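PDB 3O0Y: lipoprotein from Colwellia psychrerythraea, which is of unknown function but, as a putative lipoprotein of the DUF885 family in the peptidase MA clan, is possibly related to metal-dependent peptidases. Local coordinates for residues A[212-215]-A[216-219]; A[252-255]-A[256-260]; A[457-460]-A[461-464]; A[501-504]-A[505-509]; A[519-522]-A[523-527]. All coordinates share one frame; numbering follows the deposited sequence.

Interaction 1: A[212-215]-A[216-219]; sequences SGSA and EQHP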
# COMPACT_ATOMS: atom_id res chain seq x y z
N SER A 212 -9.74 15.50 -19.25
CA SER A 212 -11.02 15.52 -19.94
C SER A 212 -11.80 16.82 -19.67
O SER A 212 -12.63 17.21 -20.48
CB SER A 212 -11.87 14.32 -19.60
OG SER A 212 -12.21 14.21 -18.22
N GLY A 213 -11.59 17.41 -18.49
CA GLY A 213 -12.18 18.71 -18.13
C GLY A 213 -11.26 19.84 -18.48
O GLY A 213 -10.13 19.65 -18.94
N SER A 214 -11.74 21.07 -18.31
CA SER A 214 -10.89 22.21 -18.67
C SER A 214 -9.75 22.30 -17.66
O SER A 214 -9.93 22.00 -16.48
CB SER A 214 -11.67 23.54 -18.64
OG SER A 214 -12.22 23.71 -17.34
N ALA A 215 -8.64 22.83 -18.11
CA ALA A 215 -7.46 23.01 -17.25
C ALA A 215 -7.79 23.90 -16.06
O ALA A 215 -7.32 23.65 -14.95
CB ALA A 215 -6.32 23.60 -18.04
N GLU A 216 -8.62 24.94 -16.29
CA GLU A 216 -8.96 25.92 -15.24
C GLU A 216 -9.74 25.29 -14.14
O GLU A 216 -9.83 25.85 -13.03
CB GLU A 216 -9.83 27.09 -15.79
CG GLU A 216 -9.23 27.89 -16.93
CD GLU A 216 -8.91 27.09 -18.24
OE1 GLU A 216 -9.59 26.09 -18.56
OE2 GLU A 216 -7.95 27.49 -18.96
N GLN A 217 -10.34 24.13 -14.40
CA GLN A 217 -11.11 23.44 -13.37
C GLN A 217 -10.48 22.11 -12.89
O GLN A 217 -11.07 21.37 -12.08
CB GLN A 217 -12.56 23.24 -13.80
CG GLN A 217 -13.43 24.58 -13.71
CD GLN A 217 -13.53 25.11 -12.27
OE1 GLN A 217 -13.65 24.33 -11.29
NE2 GLN A 217 -13.41 26.45 -12.12
N HIS A 218 -9.22 21.94 -13.25
CA HIS A 218 -8.52 20.72 -12.90
C HIS A 218 -8.30 20.65 -11.38
O HIS A 218 -8.08 21.68 -10.69
CB HIS A 218 -7.19 20.65 -13.63
CG HIS A 218 -6.58 19.29 -13.62
ND1 HIS A 218 -5.74 18.84 -12.61
CD2 HIS A 218 -6.71 18.26 -14.50
CE1 HIS A 218 -5.41 17.58 -12.86
NE2 HIS A 218 -5.99 17.20 -14.00
N PRO A 219 -8.23 19.41 -10.82
CA PRO A 219 -7.94 19.37 -9.38
C PRO A 219 -6.64 20.02 -8.96
O PRO A 219 -6.55 20.52 -7.84
CB PRO A 219 -7.93 17.87 -9.08
CG PRO A 219 -8.91 17.31 -10.04
CD PRO A 219 -8.76 18.10 -11.29

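Interaction 2: A[252-255]-A[256-260]; sequences QVVY and PAYQS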
# COMPACT_ATOMS: atom_id res chain seq x y z
N GLN A 252 -0.51 24.54 -20.06
CA GLN A 252 0.58 24.55 -21.01
C GLN A 252 1.57 23.39 -20.91
O GLN A 252 2.26 23.06 -21.91
CB GLN A 252 1.34 25.85 -20.90
CG GLN A 252 0.44 27.07 -21.22
CD GLN A 252 1.08 28.39 -20.81
OE1 GLN A 252 2.29 28.50 -20.64
NE2 GLN A 252 0.24 29.44 -20.69
N VAL A 253 1.69 22.84 -19.70
CA VAL A 253 2.70 21.82 -19.46
C VAL A 253 2.02 20.47 -19.10
O VAL A 253 2.25 19.47 -19.79
CB VAL A 253 3.70 22.23 -18.43
CG1 VAL A 253 4.80 21.18 -18.34
CG2 VAL A 253 4.36 23.62 -18.84
N VAL A 254 1.15 20.45 -18.09
CA VAL A 254 0.56 19.20 -17.62
C VAL A 254 -0.28 18.54 -18.67
O VAL A 254 -0.09 17.34 -18.94
CB VAL A 254 -0.23 19.37 -16.32
CG1 VAL A 254 -0.87 18.05 -15.88
CG2 VAL A 254 0.76 19.92 -15.21
N TYR A 255 -1.19 19.32 -19.29
CA TYR A 255 -2.14 18.75 -20.25
C TYR A 255 -1.44 18.10 -21.45
O TYR A 255 -1.71 16.92 -21.73
CB TYR A 255 -3.18 19.79 -20.67
CG TYR A 255 -4.39 19.70 -19.85
CD1 TYR A 255 -4.31 19.57 -18.48
CD2 TYR A 255 -5.66 19.82 -20.42
CE1 TYR A 255 -5.43 19.46 -17.72
CE2 TYR A 255 -6.79 19.70 -19.65
CZ TYR A 255 -6.68 19.53 -18.31
OH TYR A 255 -7.77 19.43 -17.48
N PRO A 256 -0.54 18.81 -22.13
CA PRO A 256 0.18 18.15 -23.21
C PRO A 256 1.05 16.94 -22.77
O PRO A 256 1.23 15.98 -23.58
CB PRO A 256 1.07 19.26 -23.76
CG PRO A 256 0.28 20.51 -23.46
CD PRO A 256 -0.20 20.24 -22.06
N ALA A 257 1.58 16.98 -21.54
CA ALA A 257 2.38 15.86 -21.02
C ALA A 257 1.50 14.61 -20.94
O ALA A 257 1.85 13.56 -21.52
CB ALA A 257 3.03 16.24 -19.65
N TYR A 258 0.32 14.71 -20.31
CA TYR A 258 -0.59 13.56 -20.17
C TYR A 258 -1.09 13.09 -21.52
O TYR A 258 -1.11 11.90 -21.80
CB TYR A 258 -1.76 13.82 -19.23
CG TYR A 258 -1.33 13.59 -17.78
CD1 TYR A 258 -0.38 14.40 -17.18
CD2 TYR A 258 -1.84 12.53 -17.04
CE1 TYR A 258 0.04 14.16 -15.90
CE2 TYR A 258 -1.39 12.25 -15.79
CZ TYR A 258 -0.44 13.05 -15.20
OH TYR A 258 -0.01 12.82 -13.90
N GLN A 259 -1.37 14.03 -22.38
CA GLN A 259 -1.82 13.69 -23.73
C GLN A 259 -0.78 12.90 -24.49
O GLN A 259 -1.12 11.97 -25.23
CB GLN A 259 -2.24 14.99 -24.46
CG GLN A 259 -3.59 15.50 -23.83
CD GLN A 259 -3.93 16.98 -24.17
OE1 GLN A 259 -4.98 17.45 -23.78
NE2 GLN A 259 -3.01 17.71 -24.77
N SER A 260 0.47 13.29 -24.32
CA SER A 260 1.64 12.61 -24.86
C SER A 260 1.67 11.13 -24.47
O SER A 260 1.99 10.22 -25.25
CB SER A 260 2.87 13.22 -24.17
OG SER A 260 3.88 13.25 -25.10

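Interaction 3: A[457-460]-A[461-464]; sequences LPFL and RRIA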
# COMPACT_ATOMS: atom_id res chain seq x y z
N LEU A 457 16.56 3.40 15.03
CA LEU A 457 16.82 2.54 13.87
C LEU A 457 17.23 3.45 12.72
O LEU A 457 16.80 4.61 12.63
CB LEU A 457 15.56 1.78 13.49
CG LEU A 457 15.08 0.77 14.54
CD1 LEU A 457 13.81 0.08 14.04
CD2 LEU A 457 16.15 -0.25 14.94
N PRO A 458 18.06 2.94 11.84
CA PRO A 458 18.34 3.59 10.57
C PRO A 458 17.07 4.01 9.90
O PRO A 458 16.05 3.29 9.99
CB PRO A 458 19.06 2.51 9.73
CG PRO A 458 19.19 1.36 10.54
CD PRO A 458 18.56 1.57 11.90
N PHE A 459 17.08 5.15 9.22
CA PHE A 459 15.83 5.75 8.77
C PHE A 459 15.01 4.85 7.88
O PHE A 459 13.81 4.70 8.08
CB PHE A 459 15.99 7.07 8.04
CG PHE A 459 14.70 7.70 7.71
CD1 PHE A 459 14.01 8.44 8.62
CD2 PHE A 459 14.19 7.56 6.44
CE1 PHE A 459 12.77 9.03 8.24
CE2 PHE A 459 12.99 8.09 6.08
CZ PHE A 459 12.27 8.81 7.00
N LEU A 460 15.63 4.13 6.95
CA LEU A 460 14.80 3.32 6.08
C LEU A 460 14.09 2.17 6.83
O LEU A 460 13.02 1.71 6.41
CB LEU A 460 15.65 2.73 4.95
CG LEU A 460 16.03 3.70 3.82
CD1 LEU A 460 16.85 2.95 2.70
CD2 LEU A 460 14.83 4.42 3.21
N ARG A 461 14.65 1.79 7.98
CA ARG A 461 13.98 0.84 8.85
C ARG A 461 12.74 1.38 9.53
O ARG A 461 11.84 0.59 9.86
CB ARG A 461 14.88 0.25 9.92
CG ARG A 461 15.79 -0.86 9.30
CD ARG A 461 16.26 -1.79 10.42
NE ARG A 461 15.18 -2.52 11.10
CZ ARG A 461 15.34 -3.32 12.14
NH1 ARG A 461 16.53 -3.53 12.72
NH2 ARG A 461 14.28 -3.91 12.67
N ARG A 462 12.66 2.68 9.69
CA ARG A 462 11.50 3.28 10.29
C ARG A 462 10.26 3.35 9.37
O ARG A 462 9.14 3.46 9.84
CB ARG A 462 11.79 4.68 10.87
CG ARG A 462 12.84 4.63 11.91
CD ARG A 462 13.37 5.95 12.26
NE ARG A 462 12.34 6.78 12.86
CZ ARG A 462 12.49 8.09 13.10
NH1 ARG A 462 13.65 8.70 12.85
NH2 ARG A 462 11.53 8.78 13.68
N ILE A 463 10.48 3.25 8.07
CA ILE A 463 9.42 3.28 7.05
C ILE A 463 9.43 2.06 6.13
O ILE A 463 8.87 2.09 5.02
CB ILE A 463 9.56 4.52 6.16
CG1 ILE A 463 10.95 4.61 5.55
CG2 ILE A 463 9.36 5.80 7.04
CD1 ILE A 463 11.00 5.52 4.22
N ALA A 464 10.10 0.99 6.56
CA ALA A 464 10.38 -0.17 5.70
C ALA A 464 9.06 -0.72 5.19
O ALA A 464 8.20 -1.04 6.02
CB ALA A 464 11.12 -1.27 6.57
O HOH W 1 16.29 7.40 12.19

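Interaction 4: A[501-504]-A[505-509]; sequences ELFR and AVRLV. With SO4 (sulfate ion), chain D.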
# COMPACT_ATOMS: atom_id res chain seq x y z
N GLU A 501 -11.45 -11.86 5.89
CA GLU A 501 -10.37 -12.87 5.98
C GLU A 501 -10.41 -13.82 4.78
O GLU A 501 -9.38 -14.13 4.13
CB GLU A 501 -10.46 -13.62 7.28
CG GLU A 501 -9.20 -14.47 7.51
CD GLU A 501 -9.30 -15.43 8.67
OE1 GLU A 501 -10.21 -15.28 9.54
OE2 GLU A 501 -8.37 -16.29 8.78
N LEU A 502 -11.64 -14.25 4.48
CA LEU A 502 -11.96 -15.07 3.32
C LEU A 502 -11.49 -14.39 2.06
O LEU A 502 -10.86 -15.03 1.22
CB LEU A 502 -13.46 -15.34 3.26
CG LEU A 502 -13.88 -16.18 2.03
CD1 LEU A 502 -13.21 -17.56 1.94
CD2 LEU A 502 -15.42 -16.34 2.10
N PHE A 503 -11.70 -13.07 1.97
CA PHE A 503 -11.31 -12.33 0.77
C PHE A 503 -9.80 -12.45 0.57
O PHE A 503 -9.32 -12.60 -0.55
CB PHE A 503 -11.77 -10.88 0.94
CG PHE A 503 -11.74 -10.09 -0.32
CD1 PHE A 503 -12.81 -10.11 -1.16
CD2 PHE A 503 -10.62 -9.39 -0.68
CE1 PHE A 503 -12.81 -9.38 -2.40
CE2 PHE A 503 -10.59 -8.66 -1.90
CZ PHE A 503 -11.69 -8.65 -2.73
N ARG A 504 -9.05 -12.36 1.66
CA ARG A 504 -7.62 -12.41 1.58
C ARG A 504 -7.09 -13.84 1.33
O ARG A 504 -6.04 -14.01 0.73
CB ARG A 504 -6.97 -11.76 2.78
CG ARG A 504 -6.84 -10.28 2.62
CD ARG A 504 -7.69 -9.56 3.47
NE ARG A 504 -7.80 -8.11 3.15
CZ ARG A 504 -8.92 -7.52 2.90
NH1 ARG A 504 -10.06 -8.24 2.81
NH2 ARG A 504 -8.91 -6.21 2.66
N ALA A 505 -7.83 -14.87 1.71
CA ALA A 505 -7.51 -16.24 1.33
C ALA A 505 -7.76 -16.42 -0.17
O ALA A 505 -6.92 -17.01 -0.90
CB ALA A 505 -8.34 -17.19 2.19
N VAL A 506 -8.88 -15.90 -0.65
CA VAL A 506 -9.14 -15.91 -2.10
C VAL A 506 -8.01 -15.28 -2.88
O VAL A 506 -7.67 -15.76 -3.99
CB VAL A 506 -10.53 -15.30 -2.44
CG1 VAL A 506 -10.73 -15.08 -3.94
CG2 VAL A 506 -11.65 -16.23 -1.89
N ARG A 507 -7.43 -14.18 -2.36
CA ARG A 507 -6.30 -13.54 -2.98
C ARG A 507 -5.14 -14.49 -3.24
O ARG A 507 -4.54 -14.43 -4.30
CB ARG A 507 -5.82 -12.34 -2.16
CG ARG A 507 -6.66 -11.15 -2.32
CD ARG A 507 -6.12 -9.93 -1.56
NE ARG A 507 -6.79 -8.70 -1.94
CZ ARG A 507 -6.81 -7.59 -1.20
NH1 ARG A 507 -6.12 -7.51 -0.06
NH2 ARG A 507 -7.51 -6.52 -1.62
N LEU A 508 -4.86 -15.40 -2.33
CA LEU A 508 -3.78 -16.41 -2.56
C LEU A 508 -4.11 -17.27 -3.79
O LEU A 508 -3.24 -17.61 -4.65
CB LEU A 508 -3.63 -17.32 -1.34
CG LEU A 508 -3.14 -16.65 -0.05
CD1 LEU A 508 -2.90 -17.83 0.91
CD2 LEU A 508 -1.83 -15.82 -0.28
N VAL A 509 -5.38 -17.63 -3.90
CA VAL A 509 -5.82 -18.50 -4.97
C VAL A 509 -5.78 -17.78 -6.34
O VAL A 509 -5.28 -18.31 -7.37
CB VAL A 509 -7.23 -19.03 -4.72
CG1 VAL A 509 -7.64 -19.92 -5.89
CG2 VAL A 509 -7.32 -19.85 -3.43
S SO4 D . -6.38 -3.85 0.95
O1 SO4 D . -6.68 -5.12 1.67
O2 SO4 D . -7.19 -2.82 1.51
O3 SO4 D . -4.98 -3.40 1.13
O4 SO4 D . -6.49 -4.04 -0.47

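Interaction 5: A[519-522]-A[523-527]; sequences WTRE and QAISY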
# COMPACT_ATOMS: atom_id res chain seq x y z
N TRP A 519 -4.85 -18.76 -15.21
CA TRP A 519 -6.23 -18.36 -15.20
C TRP A 519 -6.42 -17.07 -15.99
O TRP A 519 -5.62 -16.17 -15.94
CB TRP A 519 -6.73 -18.09 -13.76
CG TRP A 519 -6.84 -19.24 -12.87
CD1 TRP A 519 -6.18 -20.45 -12.92
CD2 TRP A 519 -7.64 -19.27 -11.69
NE1 TRP A 519 -6.53 -21.21 -11.85
CE2 TRP A 519 -7.40 -20.49 -11.06
CE3 TRP A 519 -8.54 -18.39 -11.13
CZ2 TRP A 519 -8.07 -20.85 -9.92
CZ3 TRP A 519 -9.18 -18.74 -9.96
CH2 TRP A 519 -8.94 -19.93 -9.38
N THR A 520 -7.54 -16.95 -16.71
CA THR A 520 -7.89 -15.71 -17.37
C THR A 520 -8.45 -14.73 -16.32
O THR A 520 -8.92 -15.13 -15.25
CB THR A 520 -8.95 -15.99 -18.46
OG1 THR A 520 -10.15 -16.42 -17.80
CG2 THR A 520 -8.45 -17.06 -19.43
N ARG A 521 -8.49 -13.46 -16.70
CA ARG A 521 -9.18 -12.43 -15.96
C ARG A 521 -10.62 -12.85 -15.61
O ARG A 521 -11.07 -12.76 -14.47
CB ARG A 521 -9.12 -11.12 -16.74
CG ARG A 521 -10.00 -10.03 -16.27
CD ARG A 521 -10.07 -8.92 -17.29
NE ARG A 521 -10.99 -7.85 -16.92
CZ ARG A 521 -12.31 -7.86 -17.08
NH1 ARG A 521 -13.01 -6.84 -16.63
NH2 ARG A 521 -12.94 -8.84 -17.68
N GLU A 522 -11.29 -13.40 -16.58
CA GLU A 522 -12.71 -13.71 -16.39
C GLU A 522 -12.92 -14.86 -15.44
O GLU A 522 -13.83 -14.81 -14.64
CB GLU A 522 -13.36 -14.01 -17.73
CG GLU A 522 -13.42 -12.77 -18.70
CD GLU A 522 -12.05 -12.32 -19.24
OE1 GLU A 522 -11.12 -13.16 -19.47
OE2 GLU A 522 -11.92 -11.07 -19.38
N GLN A 523 -12.04 -15.84 -15.46
CA GLN A 523 -12.10 -16.99 -14.53
C GLN A 523 -11.82 -16.52 -13.12
O GLN A 523 -12.48 -16.99 -12.14
CB GLN A 523 -11.11 -18.11 -14.94
CG GLN A 523 -11.50 -18.81 -16.22
CD GLN A 523 -10.32 -19.51 -16.93
OE1 GLN A 523 -9.20 -19.52 -16.45
NE2 GLN A 523 -10.61 -20.16 -18.03
N ALA A 524 -10.84 -15.61 -12.98
CA ALA A 524 -10.49 -15.09 -11.66
C ALA A 524 -11.66 -14.27 -11.09
O ALA A 524 -12.03 -14.40 -9.91
CB ALA A 524 -9.17 -14.23 -11.75
N ILE A 525 -12.28 -13.43 -11.93
CA ILE A 525 -13.46 -12.65 -11.49
C ILE A 525 -14.59 -13.59 -10.99
O ILE A 525 -15.14 -13.41 -9.89
CB ILE A 525 -14.00 -11.76 -12.64
CG1 ILE A 525 -13.02 -10.64 -12.97
CG2 ILE A 525 -15.39 -11.13 -12.25
CD1 ILE A 525 -13.24 -9.94 -14.23
N SER A 526 -14.91 -14.59 -11.80
CA SER A 526 -15.99 -15.53 -11.48
C SER A 526 -15.71 -16.22 -10.17
O SER A 526 -16.56 -16.25 -9.28
CB SER A 526 -16.12 -16.61 -12.56
OG SER A 526 -16.56 -16.01 -13.77
N TYR A 527 -14.47 -16.70 -9.99
CA TYR A 527 -14.11 -17.44 -8.74
C TYR A 527 -14.30 -16.51 -7.55
O TYR A 527 -14.88 -16.89 -6.51
CB TYR A 527 -12.65 -17.97 -8.84
CG TYR A 527 -12.19 -18.74 -7.63
CD1 TYR A 527 -12.63 -20.03 -7.35
CD2 TYR A 527 -11.46 -18.10 -6.62
CE1 TYR A 527 -12.18 -20.73 -6.20
CE2 TYR A 527 -11.17 -18.73 -5.45
CZ TYR A 527 -11.48 -20.03 -5.24
OH TYR A 527 -11.08 -20.61 -4.08

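Interaction 1: A[212-215]-A[216-219]
Ser214, Ala215 and Glu216 bear most of this local contact, a short 3-10 turn in the loop between helix 197-210 and helix 219-228. Two successive three-residue backbone bonds build the turn. Gln217 N donates to Ser214 O at 3.0 Å. One step further, His218 N donates to Ala215 O at 3.1 Å, with a straighter N-H...O angle of 161°. The Glu216 chain bends at chi2 (60°) and curls back toward Ser214. This brings carboxylate oxygen OE1 of Glu216 to 3.3 Å from CB of Ser214. The same oxygen lies 3.4 Å from Ala215 N, but at too poor an angle for a hydrogen bond. On Ser214, OG sits between the backbone N and the carbonyl carbon (chi1 57°). From there Ser214 OG passes 3.6 Å from CB of Gln217. Ala215 is the buried member. Its methyl group packs against Val250, Ser251 and Tyr255 of helix 236-268, which fastens the loop to that long helix. Glu216 O accepts a hydrogen bond from Arg225 NH1, on helix 219-228. The turn leads straight into that helix through His218, the N-cap residue, whose ND1 is hydrogen-bonded to Phe220 N. CB of His218 rests 3.3 Å from Ala215 O, and Pro219 CD lies over one face of the imidazole, offset toward its rim.

Interaction 2: A[252-255]-A[256-260]
This is a contact within one helix, where Val254 and Tyr255 meet Pro256, Tyr258 and Gln259 at a kink in the long helix 236-268. Proline has no N-H to give, so Pro256 makes no backbone bond to the turn before it. Its ring fills that place instead. Pro256 CG lies 3.6 Å from Gln252 O, and Pro256 CD lies 3.4 Å from Val253 O. A wider pi-type turn at 252-254 precedes the kink. Normal helical bonding resumes at once: Ala257 N donates to Val253 O, Tyr258 N to Val254 O and Gln259 N to Tyr255 O. Val254 and Tyr258 lie side by side and point the same way. CG1 of Val254, anti to the backbone N (chi1 178°), is the branch turned to the tyrosine, 3.9 Å from Tyr258 CD1. The same ring carbon, Tyr258 CD1, is 3.4 Å from Val254 O, which sits at the edge of the ring near its plane. The Gln259 chain, extended beyond CG, runs alongside the carbonyl of Tyr255, with Gln259 CG 3.2 Å from Tyr255 O. Its amide stands at 68° to the Tyr255 ring and comes no closer than 4.2 Å, between Gln259 OE1 and Tyr255 CD2. Both phenol hydroxyls find partners outside this helix: Tyr255 OH bonds Gly213 O, and Tyr258 OH bonds Leu145 O. Val254, Ala257 and Tyr258 pack on helix 174-190. Val254 and Tyr258 also touch helix 197-210, where the Tyr258 ring stacks with Phe210.

Interaction 3: A[457-460]-A[461-464]
Leu457 starts the contact by crossing the Arg461 side chain at a slant, with Leu457 CB 3.9 Å from Arg461 CB. Both leucine methyls lie over one face of the Arg461 guanidinium. Leu457 CD1 is offset toward the rim, and Leu457 CD2 is 4.0 Å from Arg461 NH1. The arginine chain turns at chi3 (63°), which turns a face of the head to the leucine methyls. Arg461 NH1 is held by Asn105 OD1 on helix 100-117. The carbonyl of Leu457 has another role. A water donates to Leu457 O at 2.9 Å and accepts from Arg462 NH1 at 3.0 Å. The water thus links the two residues and lies in the plane of the Arg462 guanidinium, at its edge. Arg462 NH2 bonds Leu452 O, which helps fix the group. Pro458 follows, and its O accepts weak bonds from Arg461 N and Arg462 N. These open a single short, weakly bonded helical turn, 459-462, in which Phe459 O then accepts from Arg462 N at 2.8 Å. The turn lies against helix 27-44 and helix 100-117: Pro458 meets Tyr35, Leu460 meets Ala38, and Ala464 meets Leu112. The end of the Phe459 ring comes back toward Arg462 and Ile463. Arg462 NH1 stands at its edge, near the ring plane, while Phe459 CE2 touches Ile463 CD1 at 3.7 Å. Leu460 comes last. Its CD2 approaches the same Ile463 CD1 at 4.1 Å, so this methyl sits against both side chains. Leu460 O accepts a weak bond from Ile463 N, and Ile463 packs on Phe43.

Interaction 4: A[501-504]-A[505-509]
Arg504 and Arg507, nearly one helical turn apart, reach out side by side and grip the same sulfate ion, which probably came from the crystallisation liquor. Sulfate O1 takes two bonds, from Arg504 NH2 at 2.7 Å and from Arg507 NH1 at 3.0 Å. The latter is the straighter, at 165°. Arg507 NH2 adds a third bond to sulfate O4 at 2.9 Å, so Arg507 presents its guanidinium edge to the anion with two N-H groups. Arg504 NE and Arg507 NH1 are 3.7 Å apart, and the anion that both heads bind probably offsets their like charge. Arg504 reaches the site by a bend at chi2 (110°), while Arg507 is extended from CG to NE. The edge of the Phe503 ring, through CD2 and CE2, meets one face of the Arg507 guanidinium, with the planes 75° apart. Tyr556 and Arg545 also bond the sulfate. Arg507 NE bonds Tyr546 OH, and NH2 forms a salt bridge with Glu542. Were Arg507 an alanine, the sulfate would probably lose two of its bonds, and Glu542 and Tyr546 OH the partner that meets them here. Leu502 CD1 lies 4.3 Å from Val506 CG2. Helix 491-515 packs among several neighbours: Arg504 and Leu508 touch helix 555-574, Leu502 and Val506 touch helix 302-326, and Phe503 and Val506 touch Met528 of helix 521-532.

Interaction 5: A[519-522]-A[523-527]
Backbone bonds from Ala524 N to Thr520 O, Ile525 N to Arg521 O and Ser526 N to Glu522 O wind the first turns of helix 521-532. The side chains close its start. Thr520 OG1 accepts from Gln523 N at 3.1 Å. In return, Thr520 N donates to Gln523 OE1, also at 3.1 Å, from well above the amide carbonyl plane. Trp519, just before the helix, comes down onto it. The edge of its six-membered ring meets the face of Tyr527 in a T-shaped stack, with planes at 74° and centroids 5.4 Å apart. Trp519 CE3 also lies 3.9 Å from Ala524 CA, which sits at the ring edge, in plane. With Tyr527 CG anti to the backbone N (chi1 -180°), its ring turns a face to Trp519 CH2. Around the helix, Ile525 CD1 sits 3.6 Å above the centre of the Arg521 guanidinium. That head is also tied down at its edge: Arg521 NH2 makes a salt bridge to Glu522 OE2 at 3.0 Å, and NE makes one to Glu544 of helix 536-548. Replacing Arg521 by a leucine would probably leave Glu522 and Glu544 without their shared positive partner and Ile525 CD1 without its flat cover. Thr520 is the N-cap, and its reciprocal bonds with Gln523 are a capping box, a well-known way of closing a helix start.

The five interactions follow one another along the chain without interleaving, and all lie within the DUF885 range of this largely helical protein. Interactions 1 and 2 form one cluster, their centres 12 Å apart. There the loop before helix 219-228 is tied to helix 236-268 by Tyr255 OH, 2.8 Å from Gly213 O in a probable hydrogen bond. Interactions 4 and 5 form another, 14 Å between centres. Helices 491-515 and 521-532, consecutive in sequence, meet there through Val509 with Trp519 and Tyr527. Contact centres in one cluster lie 36 to 40 Å from those in the other. Interaction 3 stands alone, its centre at least 30 Å from every other. The contacts thus sample three separate regions.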